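PDB 2R8Q: class I phosphodiesterase PDEB1 from Leishmania major, which belongs to the class I cyclic nucleotide phosphodiesterase family, an all-helical metalloenzyme fold whose catalytic domain here holds zinc, magnesium and 3-isobutyl-1-methylxanthine. Local coordinates for residues 85-90 against 136-141; 250-255 against 316-321; 276-281 against 294-299. All coordinates share one frame; numbering follows the deposited sequence.

Contact 1: 85-90 against 136-141. With ZN (zinc ion), chain C; MG (magnesium ion), chain D.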
loop_
_atom_site.group_PDB
_atom_site.type_symbol
_atom_site.label_atom_id
_atom_site.label_comp_id
_atom_site.label_asym_id
_atom_site.label_seq_id
_atom_site.Cartn_x
_atom_site.Cartn_y
_atom_site.Cartn_z
ATOM N N ASN A 85 17.122 -16.183 0.338
ATOM C CA ASN A 85 15.699 -16.138 0.661
ATOM C C ASN A 85 15.089 -14.856 0.104
ATOM O O ASN A 85 13.980 -14.870 -0.428
ATOM C CB ASN A 85 15.462 -16.178 2.173
ATOM C CG ASN A 85 15.648 -17.564 2.762
ATOM O OD1 ASN A 85 15.540 -18.575 2.061
ATOM N ND2 ASN A 85 15.909 -17.619 4.066
ATOM N N PHE A 86 15.812 -13.747 0.239
ATOM C CA PHE A 86 15.326 -12.460 -0.266
ATOM C C PHE A 86 15.097 -12.541 -1.775
ATOM O O PHE A 86 14.042 -12.153 -2.277
ATOM C CB PHE A 86 16.337 -11.355 0.053
ATOM C CG PHE A 86 16.009 -10.027 -0.573
ATOM C CD1 PHE A 86 14.989 -9.230 -0.052
ATOM C CD2 PHE A 86 16.718 -9.575 -1.679
ATOM C CE1 PHE A 86 14.685 -8.001 -0.629
ATOM C CE2 PHE A 86 16.423 -8.344 -2.266
ATOM C CZ PHE A 86 15.405 -7.559 -1.738
ATOM N N ILE A 87 16.083 -13.058 -2.499
ATOM C CA ILE A 87 15.963 -13.188 -3.947
ATOM C C ILE A 87 14.736 -14.033 -4.302
ATOM O O ILE A 87 13.963 -13.676 -5.191
ATOM C CB ILE A 87 17.232 -13.834 -4.540
ATOM C CG1 ILE A 87 18.422 -12.893 -4.341
ATOM C CG2 ILE A 87 17.028 -14.147 -6.020
ATOM C CD1 ILE A 87 19.769 -13.522 -4.655
ATOM N N LEU A 88 14.538 -15.139 -3.591
ATOM C CA LEU A 88 13.400 -16.012 -3.870
ATOM C C LEU A 88 12.060 -15.413 -3.458
ATOM O O LEU A 88 11.041 -15.693 -4.085
ATOM C CB LEU A 88 13.599 -17.374 -3.196
ATOM C CG LEU A 88 14.753 -18.196 -3.778
ATOM C CD1 LEU A 88 14.960 -19.451 -2.948
ATOM C CD2 LEU A 88 14.442 -18.555 -5.231
ATOM N N GLN A 89 12.053 -14.600 -2.402
ATOM C CA GLN A 89 10.814 -13.962 -1.972
ATOM C C GLN A 89 10.438 -12.917 -3.020
ATOM O O GLN A 89 9.259 -12.698 -3.295
ATOM C CB GLN A 89 10.984 -13.309 -0.594
ATOM C CG GLN A 89 11.050 -14.315 0.564
ATOM C CD GLN A 89 9.707 -14.967 0.876
ATOM O OE1 GLN A 89 8.732 -14.805 0.141
ATOM N NE2 GLN A 89 9.657 -15.720 1.975
ATOM N N CYS A 90 11.444 -12.273 -3.609
ATOM C CA CYS A 90 11.183 -11.288 -4.657
ATOM C C CYS A 90 10.630 -12.014 -5.887
ATOM O O CYS A 90 9.614 -11.615 -6.461
ATOM C CB CYS A 90 12.469 -10.546 -5.046
ATOM S SG CYS A 90 13.038 -9.279 -3.872
ATOM N N THR A 136 17.737 -2.840 -4.275
ATOM C CA THR A 136 16.546 -2.144 -4.748
ATOM C C THR A 136 16.134 -2.598 -6.146
ATOM O O THR A 136 14.947 -2.696 -6.453
ATOM C CB THR A 136 16.769 -0.619 -4.748
ATOM O OG1 THR A 136 17.031 -0.187 -3.407
ATOM C CG2 THR A 136 15.536 0.111 -5.264
ATOM N N ALA A 137 17.112 -2.881 -6.999
ATOM C CA ALA A 137 16.796 -3.331 -8.346
ATOM C C ALA A 137 15.849 -4.537 -8.325
ATOM O O ALA A 137 14.943 -4.634 -9.145
ATOM C CB ALA A 137 18.082 -3.685 -9.095
ATOM N N LEU A 138 16.045 -5.445 -7.373
ATOM C CA LEU A 138 15.219 -6.645 -7.296
ATOM C C LEU A 138 13.781 -6.432 -6.829
ATOM O O LEU A 138 12.913 -7.257 -7.110
ATOM C CB LEU A 138 15.902 -7.691 -6.400
ATOM C CG LEU A 138 17.272 -8.167 -6.893
ATOM C CD1 LEU A 138 17.908 -9.083 -5.854
ATOM C CD2 LEU A 138 17.114 -8.891 -8.226
ATOM N N VAL A 139 13.519 -5.333 -6.128
ATOM C CA VAL A 139 12.174 -5.068 -5.630
ATOM C C VAL A 139 11.452 -3.961 -6.388
ATOM O O VAL A 139 10.266 -3.745 -6.171
ATOM C CB VAL A 139 12.188 -4.622 -4.141
ATOM C CG1 VAL A 139 12.950 -5.628 -3.288
ATOM C CG2 VAL A 139 12.811 -3.236 -4.019
ATOM N N HIS A 140 12.151 -3.288 -7.297
ATOM C CA HIS A 140 11.563 -2.131 -7.967
ATOM C C HIS A 140 10.307 -2.272 -8.824
ATOM O O HIS A 140 9.672 -1.263 -9.127
ATOM C CB HIS A 140 12.652 -1.354 -8.731
ATOM C CG HIS A 140 12.776 -1.719 -10.175
ATOM N ND1 HIS A 140 13.493 -2.813 -10.611
ATOM C CD2 HIS A 140 12.274 -1.130 -11.285
ATOM C CE1 HIS A 140 13.427 -2.881 -11.928
ATOM N NE2 HIS A 140 12.694 -1.871 -12.362
ATOM N N ASP A 141 9.935 -3.496 -9.198
ATOM C CA ASP A 141 8.726 -3.719 -9.998
ATOM C C ASP A 141 7.827 -4.818 -9.417
ATOM O O ASP A 141 6.972 -5.358 -10.117
ATOM C CB ASP A 141 9.082 -4.093 -11.445
ATOM C CG ASP A 141 9.237 -2.887 -12.338
ATOM O OD1 ASP A 141 8.468 -1.923 -12.153
ATOM O OD2 ASP A 141 10.110 -2.910 -13.234
HETATM ZN ZN ZN C . 11.488 -1.623 -14.221
HETATM MG MG MG D . 8.450 0.122 -12.869
HETATM O O HOH W 1 10.475 0.208 -13.697
HETATM O O HOH W 2 10.335 -1.084 -16.124
HETATM O O HOH W 3 6.346 0.166 -12.172
HETATM O O HOH W 4 8.263 2.287 -13.168
HETATM O O HOH W 5 7.649 -0.252 -14.902
#
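F86 reaches from helix 80-92 to the C-terminal end of helix 127-139, where its CZ comes within 3.5 Å of V139 CG1. With CG anti to the backbone N (chi1 173°), the ring projects toward helix 127-139, its far end at the side chains of L138 and V139. This is the tight part of the contact: V139 CG1 also meets the sulfur of C90, at 3.7 Å from SG, and that sulfur in turn lies above one face of the F86 ring, offset toward the rim. Packing is looser around L138, whose CD1 stands 4.0 Å from F86 CE2 and 4.1 Å from I87 CG1; V63 of helix 55-68 touches both L138 and I87. Neither side faces solvent, since all five touching residues are buried. Beyond V139 the chain turns from this apolar layer to the metals. H140 ND1 donates to A137 O at 2.8 Å, almost straight (174°) and in the ring plane, which fixes the imidazole's rotation and leaves NE2 for zinc. D141 bridges the metals, OD2 on zinc and OD1 on magnesium. With H104 and D254 completing the protein ligands of zinc, this is the His-Asp metal site of the HD-type phosphodiesterase fold.

Contact 2: 250-255 against 316-321; sequences IKAGDV and KFFRDI. With ZN (zinc ion), chain C.
A buried, mainly apolar helix-helix contact joins the C-terminal end of helix 239-254 to helix 302-324, with A252 set among F317, F318 and I321. The short segments run roughly antiparallel, at 143°, and their axes approach to 10.9 Å. F317 points its ring edge at the backbone of helix 239-254: A252 CA lies near the ring plane, 3.7 Å from CE2. Setting CG anti to the backbone N (chi1 -175°) sends this ring across the interface, while I321 CG2 covers one face. K251 bends at its last two torsions and brings CE to 3.9 Å from F317 CZ; its NZ is hydrogen-bonded to H219, and any cation-pi attraction to F317 is long and weak. The F318 ring is also met at its edge, with A252 O 3.3 Å from CZ and V255 O near CE1. V255 CG2 touches both rings, 3.9 Å from F318 CE1 and 4.2 Å from F317 CD2. D254 turns from this layer and binds zinc through OD1. Around the pair, helix 219-232 packs on K251, F317 and I321, Y115 of helix 102-118 touches A252 and F318, and C332 of helix 330-348 lies against F318.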
loop_
_atom_site.group_PDB
_atom_site.type_symbol
_atom_site.label_atom_id
_atom_site.label_comp_id
_atom_site.label_asym_id
_atom_site.label_seq_id
_atom_site.Cartn_x
_atom_site.Cartn_y
_atom_site.Cartn_z
ATOM N N ILE A 250 19.321 4.081 -11.170
ATOM C CA ILE A 250 18.273 3.078 -11.319
ATOM C C ILE A 250 17.382 3.424 -12.507
ATOM O O ILE A 250 16.887 2.531 -13.193
ATOM C CB ILE A 250 17.426 2.887 -10.022
ATOM C CG1 ILE A 250 16.549 1.638 -10.184
ATOM C CG2 ILE A 250 16.572 4.122 -9.738
ATOM C CD1 ILE A 250 15.940 1.112 -8.889
ATOM N N LYS A 251 17.200 4.715 -12.774
ATOM C CA LYS A 251 16.402 5.121 -13.926
ATOM C C LYS A 251 17.123 4.653 -15.185
ATOM O O LYS A 251 16.504 4.120 -16.107
ATOM C CB LYS A 251 16.234 6.641 -13.972
ATOM C CG LYS A 251 15.066 7.170 -13.156
ATOM C CD LYS A 251 14.874 8.669 -13.364
ATOM C CE LYS A 251 14.661 9.021 -14.833
ATOM N NZ LYS A 251 13.491 8.322 -15.437
ATOM N N ALA A 252 18.439 4.842 -15.210
ATOM C CA ALA A 252 19.250 4.436 -16.355
ATOM C C ALA A 252 19.143 2.930 -16.571
ATOM O O ALA A 252 18.937 2.470 -17.692
ATOM C CB ALA A 252 20.712 4.829 -16.132
ATOM N N GLY A 253 19.290 2.161 -15.499
ATOM C CA GLY A 253 19.190 0.722 -15.631
ATOM C C GLY A 253 17.818 0.310 -16.133
ATOM O O GLY A 253 17.681 -0.618 -16.927
ATOM N N ASP A 254 16.793 1.018 -15.674
ATOM C CA ASP A 254 15.421 0.720 -16.056
ATOM C C ASP A 254 15.158 0.906 -17.554
ATOM O O ASP A 254 14.370 0.161 -18.143
ATOM C CB ASP A 254 14.469 1.589 -15.227
ATOM C CG ASP A 254 13.144 0.910 -14.955
ATOM O OD1 ASP A 254 13.053 -0.333 -15.085
ATOM O OD2 ASP A 254 12.188 1.628 -14.590
ATOM N N VAL A 255 15.819 1.880 -18.177
ATOM C CA VAL A 255 15.636 2.113 -19.613
ATOM C C VAL A 255 16.884 1.742 -20.413
ATOM O O VAL A 255 17.117 2.266 -21.505
ATOM C CB VAL A 255 15.267 3.590 -19.915
ATOM C CG1 VAL A 255 13.948 3.936 -19.245
ATOM C CG2 VAL A 255 16.372 4.527 -19.447
ATOM N N LYS A 316 18.566 10.763 -25.457
ATOM C CA LYS A 316 18.986 12.002 -24.818
ATOM C C LYS A 316 19.343 11.763 -23.357
ATOM O O LYS A 316 20.299 12.344 -22.843
ATOM C CB LYS A 316 17.882 13.060 -24.899
ATOM C CG LYS A 316 18.238 14.349 -24.164
ATOM C CD LYS A 316 17.104 15.362 -24.182
ATOM C CE LYS A 316 17.473 16.600 -23.380
ATOM N NZ LYS A 316 16.370 17.601 -23.349
ATOM N N PHE A 317 18.578 10.906 -22.689
ATOM C CA PHE A 317 18.832 10.624 -21.281
ATOM C C PHE A 317 20.249 10.117 -21.054
ATOM O O PHE A 317 20.968 10.639 -20.203
ATOM C CB PHE A 317 17.829 9.602 -20.733
ATOM C CG PHE A 317 17.957 9.368 -19.249
ATOM C CD1 PHE A 317 17.694 10.393 -18.346
ATOM C CD2 PHE A 317 18.351 8.127 -18.756
ATOM C CE1 PHE A 317 17.821 10.189 -16.972
ATOM C CE2 PHE A 317 18.479 7.911 -17.382
ATOM C CZ PHE A 317 18.215 8.944 -16.491
ATOM N N PHE A 318 20.661 9.098 -21.801
ATOM C CA PHE A 318 22.011 8.574 -21.622
ATOM C C PHE A 318 23.084 9.570 -22.048
ATOM O O PHE A 318 24.103 9.717 -21.377
ATOM C CB PHE A 318 22.192 7.247 -22.371
ATOM C CG PHE A 318 21.725 6.047 -21.590
ATOM C CD1 PHE A 318 20.417 5.583 -21.709
ATOM C CD2 PHE A 318 22.581 5.415 -20.695
ATOM C CE1 PHE A 318 19.969 4.504 -20.941
ATOM C CE2 PHE A 318 22.145 4.336 -19.922
ATOM C CZ PHE A 318 20.837 3.881 -20.045
ATOM N N ARG A 319 22.858 10.261 -23.160
ATOM C CA ARG A 319 23.827 11.243 -23.626
ATOM C C ARG A 319 24.028 12.315 -22.556
ATOM O O ARG A 319 25.155 12.726 -22.276
ATOM C CB ARG A 319 23.338 11.872 -24.933
ATOM C CG ARG A 319 23.265 10.869 -26.075
ATOM C CD ARG A 319 22.282 11.296 -27.150
ATOM N NE ARG A 319 22.065 10.232 -28.125
ATOM C CZ ARG A 319 21.037 10.189 -28.967
ATOM N NH1 ARG A 319 20.126 11.153 -28.953
ATOM N NH2 ARG A 319 20.920 9.182 -29.824
ATOM N N ASP A 320 22.930 12.743 -21.946
ATOM C CA ASP A 320 22.974 13.769 -20.911
ATOM C C ASP A 320 23.640 13.331 -19.612
ATOM O O ASP A 320 24.516 14.026 -19.098
ATOM C CB ASP A 320 21.559 14.268 -20.609
ATOM C CG ASP A 320 21.093 15.321 -21.591
ATOM O OD1 ASP A 320 21.544 15.296 -22.755
ATOM O OD2 ASP A 320 20.264 16.169 -21.201
ATOM N N ILE A 321 23.244 12.183 -19.073
ATOM C CA ILE A 321 23.838 11.749 -17.817
ATOM C C ILE A 321 25.288 11.305 -17.956
ATOM O O ILE A 321 26.083 11.497 -17.039
ATOM C CB ILE A 321 23.008 10.626 -17.146
ATOM C CG1 ILE A 321 23.064 9.344 -17.978
ATOM C CG2 ILE A 321 21.565 11.093 -16.977
ATOM C CD1 ILE A 321 22.375 8.163 -17.303
HETATM ZN ZN ZN C . 11.488 -1.623 -14.221
HETATM O O HOH W 1 10.475 0.208 -13.697
HETATM O O HOH W 2 10.335 -1.084 -16.124
#

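Contact 3: 276-281 against 294-299. With IBM (3-isobutyl-1-methylxanthine), chain E.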
loop_
_atom_site.group_PDB
_atom_site.type_symbol
_atom_site.label_atom_id
_atom_site.label_comp_id
_atom_site.label_asym_id
_atom_site.label_seq_id
_atom_site.Cartn_x
_atom_site.Cartn_y
_atom_site.Cartn_z
ATOM N N PHE A 276 2.903 -4.394 -24.054
ATOM C CA PHE A 276 2.114 -3.222 -24.418
ATOM C C PHE A 276 0.866 -3.652 -25.193
ATOM O O PHE A 276 -0.239 -3.176 -24.922
ATOM C CB PHE A 276 2.940 -2.258 -25.282
ATOM C CG PHE A 276 3.922 -1.413 -24.509
ATOM C CD1 PHE A 276 4.029 -1.507 -23.123
ATOM C CD2 PHE A 276 4.736 -0.507 -25.180
ATOM C CE1 PHE A 276 4.933 -0.709 -22.419
ATOM C CE2 PHE A 276 5.642 0.292 -24.486
ATOM C CZ PHE A 276 5.739 0.191 -23.103
ATOM N N TYR A 277 1.041 -4.551 -26.158
ATOM C CA TYR A 277 -0.090 -5.028 -26.951
ATOM C C TYR A 277 -1.143 -5.689 -26.068
ATOM O O TYR A 277 -2.341 -5.565 -26.318
ATOM C CB TYR A 277 0.375 -6.021 -28.020
ATOM C CG TYR A 277 1.073 -5.399 -29.210
ATOM C CD1 TYR A 277 1.673 -6.200 -30.178
ATOM C CD2 TYR A 277 1.124 -4.016 -29.376
ATOM C CE1 TYR A 277 2.307 -5.643 -31.283
ATOM C CE2 TYR A 277 1.756 -3.447 -30.481
ATOM C CZ TYR A 277 2.344 -4.268 -31.428
ATOM O OH TYR A 277 2.970 -3.710 -32.520
ATOM N N ARG A 278 -0.705 -6.394 -25.032
ATOM C CA ARG A 278 -1.666 -7.042 -24.153
ATOM C C ARG A 278 -2.423 -6.001 -23.338
ATOM O O ARG A 278 -3.593 -6.202 -23.012
ATOM C CB ARG A 278 -0.973 -8.066 -23.249
ATOM C CG ARG A 278 -0.424 -9.247 -24.033
ATOM C CD ARG A 278 0.095 -10.360 -23.144
ATOM N NE ARG A 278 0.752 -11.390 -23.942
ATOM C CZ ARG A 278 1.258 -12.515 -23.452
ATOM N NH1 ARG A 278 1.188 -12.768 -22.153
ATOM N NH2 ARG A 278 1.840 -13.385 -24.265
ATOM N N GLN A 279 -1.768 -4.891 -23.002
ATOM C CA GLN A 279 -2.469 -3.843 -22.266
ATOM C C GLN A 279 -3.511 -3.265 -23.213
ATOM O O GLN A 279 -4.635 -2.974 -22.812
ATOM C CB GLN A 279 -1.528 -2.718 -21.822
ATOM C CG GLN A 279 -2.294 -1.560 -21.175
ATOM C CD GLN A 279 -1.406 -0.460 -20.631
ATOM O OE1 GLN A 279 -0.312 -0.717 -20.133
ATOM N NE2 GLN A 279 -1.888 0.778 -20.704
ATOM N N GLY A 280 -3.118 -3.094 -24.471
ATOM C CA GLY A 280 -4.030 -2.560 -25.465
ATOM C C GLY A 280 -5.246 -3.450 -25.632
ATOM O O GLY A 280 -6.371 -2.956 -25.735
ATOM N N ASP A 281 -5.027 -4.763 -25.665
ATOM C CA ASP A 281 -6.130 -5.705 -25.810
ATOM C C ASP A 281 -7.089 -5.559 -24.633
ATOM O O ASP A 281 -8.307 -5.604 -24.807
ATOM C CB ASP A 281 -5.622 -7.149 -25.878
ATOM C CG ASP A 281 -4.820 -7.433 -27.135
ATOM O OD1 ASP A 281 -5.001 -6.712 -28.139
ATOM O OD2 ASP A 281 -4.018 -8.391 -27.122
ATOM N N PHE A 294 0.305 0.703 -28.177
ATOM C CA PHE A 294 -0.281 -0.458 -27.512
ATOM C C PHE A 294 -1.282 -1.194 -28.394
ATOM O O PHE A 294 -1.923 -2.147 -27.948
ATOM C CB PHE A 294 -0.986 -0.024 -26.221
ATOM C CG PHE A 294 -0.095 0.695 -25.250
ATOM C CD1 PHE A 294 0.319 2.001 -25.496
ATOM C CD2 PHE A 294 0.341 0.064 -24.090
ATOM C CE1 PHE A 294 1.154 2.667 -24.601
ATOM C CE2 PHE A 294 1.178 0.723 -23.189
ATOM C CZ PHE A 294 1.584 2.025 -23.446
ATOM N N ASP A 295 -1.406 -0.760 -29.646
ATOM C CA ASP A 295 -2.362 -1.360 -30.567
ATOM C C ASP A 295 -1.772 -2.451 -31.453
ATOM O O ASP A 295 -1.047 -2.176 -32.411
ATOM C CB ASP A 295 -2.985 -0.277 -31.445
ATOM C CG ASP A 295 -4.321 -0.698 -32.015
ATOM O OD1 ASP A 295 -4.492 -1.902 -32.291
ATOM O OD2 ASP A 295 -5.196 0.177 -32.194
ATOM N N ARG A 296 -2.111 -3.690 -31.124
ATOM C CA ARG A 296 -1.645 -4.866 -31.846
ATOM C C ARG A 296 -2.125 -4.864 -33.298
ATOM O O ARG A 296 -1.410 -5.302 -34.201
ATOM C CB ARG A 296 -2.166 -6.115 -31.131
ATOM C CG ARG A 296 -1.704 -7.440 -31.697
ATOM C CD ARG A 296 -2.495 -8.581 -31.071
ATOM N NE ARG A 296 -2.359 -8.637 -29.615
ATOM C CZ ARG A 296 -1.254 -9.011 -28.980
ATOM N NH1 ARG A 296 -0.176 -9.363 -29.670
ATOM N NH2 ARG A 296 -1.227 -9.042 -27.653
ATOM N N SER A 297 -3.335 -4.354 -33.507
ATOM C CA SER A 297 -3.955 -4.315 -34.829
ATOM C C SER A 297 -3.299 -3.412 -35.870
ATOM O O SER A 297 -3.550 -3.565 -37.066
ATOM C CB SER A 297 -5.431 -3.934 -34.690
ATOM O OG SER A 297 -6.111 -4.863 -33.863
ATOM N N LYS A 298 -2.471 -2.470 -35.434
ATOM C CA LYS A 298 -1.812 -1.576 -36.378
ATOM C C LYS A 298 -0.532 -2.180 -36.945
ATOM O O LYS A 298 0.033 -1.666 -37.911
ATOM C CB LYS A 298 -1.521 -0.223 -35.723
ATOM C CG LYS A 298 -2.775 0.606 -35.489
ATOM C CD LYS A 298 -2.456 2.018 -35.028
ATOM C CE LYS A 298 -3.730 2.842 -34.893
ATOM N NZ LYS A 298 -3.463 4.236 -34.439
ATOM N N ASN A 299 -0.089 -3.282 -36.344
ATOM C CA ASN A 299 1.117 -3.980 -36.783
ATOM C C ASN A 299 2.279 -3.027 -37.047
ATOM O O ASN A 299 2.858 -3.030 -38.133
ATOM C CB ASN A 299 0.826 -4.788 -38.051
ATOM C CG ASN A 299 -0.247 -5.839 -37.840
ATOM O OD1 ASN A 299 -1.394 -5.518 -37.523
ATOM N ND2 ASN A 299 0.120 -7.102 -38.014
HETATM N N9 IBM E . 8.688 2.606 -23.280
HETATM C C8 IBM E . 8.285 2.830 -24.573
HETATM N N7 IBM E . 8.971 2.159 -25.464
HETATM C C5 IBM E . 9.887 1.445 -24.705
HETATM C C4 IBM E . 9.727 1.708 -23.363
HETATM N N3 IBM E . 10.437 1.193 -22.335
HETATM C C2 IBM E . 11.420 0.319 -22.703
HETATM N N1 IBM E . 11.654 -0.008 -24.043
HETATM C C6 IBM E . 10.891 0.551 -25.040
HETATM O O6 IBM E . 11.092 0.264 -26.210
HETATM O O2 IBM E . 12.118 -0.192 -21.835
HETATM C C10 IBM E . 12.714 -0.946 -24.384
HETATM C C11 IBM E . 10.169 1.540 -20.949
HETATM C C12 IBM E . 8.782 1.021 -20.559
HETATM C C13 IBM E . 8.871 -0.391 -19.994
HETATM C C14 IBM E . 8.113 1.961 -19.566
HETATM O O HOH W 6 -3.812 -4.192 -28.789
#
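R296 grips D281 side-on, NE and NH2 both donating to the single oxygen OD2, at 3.0 Å from NE and 2.9 Å from NH2. OD2 lies close to the guanidinium plane, but the bonds are bent (146° and 148°) because the donors share one acceptor; NE meets the syn lone pair of OD2, whereas NH2 approaches 30° out of the carboxylate plane. NH2 also forms a salt bridge with E274, which R278 NE shares; this acid probably eases the proximity of the two arginines. Water 6, tying the loop backbone to helix 262-285, accepts from R296 N and lies 2.9 Å from both D281 OD1 and F294 O, acceptors that compete for its protons. F294 O further receives CA-H contacts from Y277 and from G280, the latter with CA only 3.3 Å away. Within the loop, D295 OD1 accepts from S297 N, an Asx turn leading into the 3-10 segment 296-298, and also forms a salt bridge with K284. R296 CA sits over the centre of the Y277 ring, 3.7 Å from the centroid in a CH-pi contact, and its guanidinium lays one face on Y277 CB. Toward the ligand, F276 and F294 pair obliquely, centroids 4.6 Å apart, while the edge of F276 faces 3-isobutyl-1-methylxanthine in its pocket. Beside F294, the amide of Q279 is held by N148 N at OE1 and by E283 at NE2.

How the contacts relate
Contacts 1 and 2 lie on opposite sides of the chain's centre, 22 Å apart between centres, yet both supply zinc ligands: H140 and D141 come from the first, D254 from the second, with water 1 and water 2 common to both. H140 NE2 and D254 OD1 stand 3.1 Å apart as fellow zinc ligands, and I250 CD1 packs 3.8 Å from T136 CG2. Contact 3 is more peripheral, its nearest atoms about 11 Å from contact 1 and about 10 Å from contact 2. It falls between the two segments of contact 2 in sequence and contributes F276 to the 3-isobutyl-1-methylxanthine pocket, with that side chain about 11 Å from zinc and about 10 Å from magnesium.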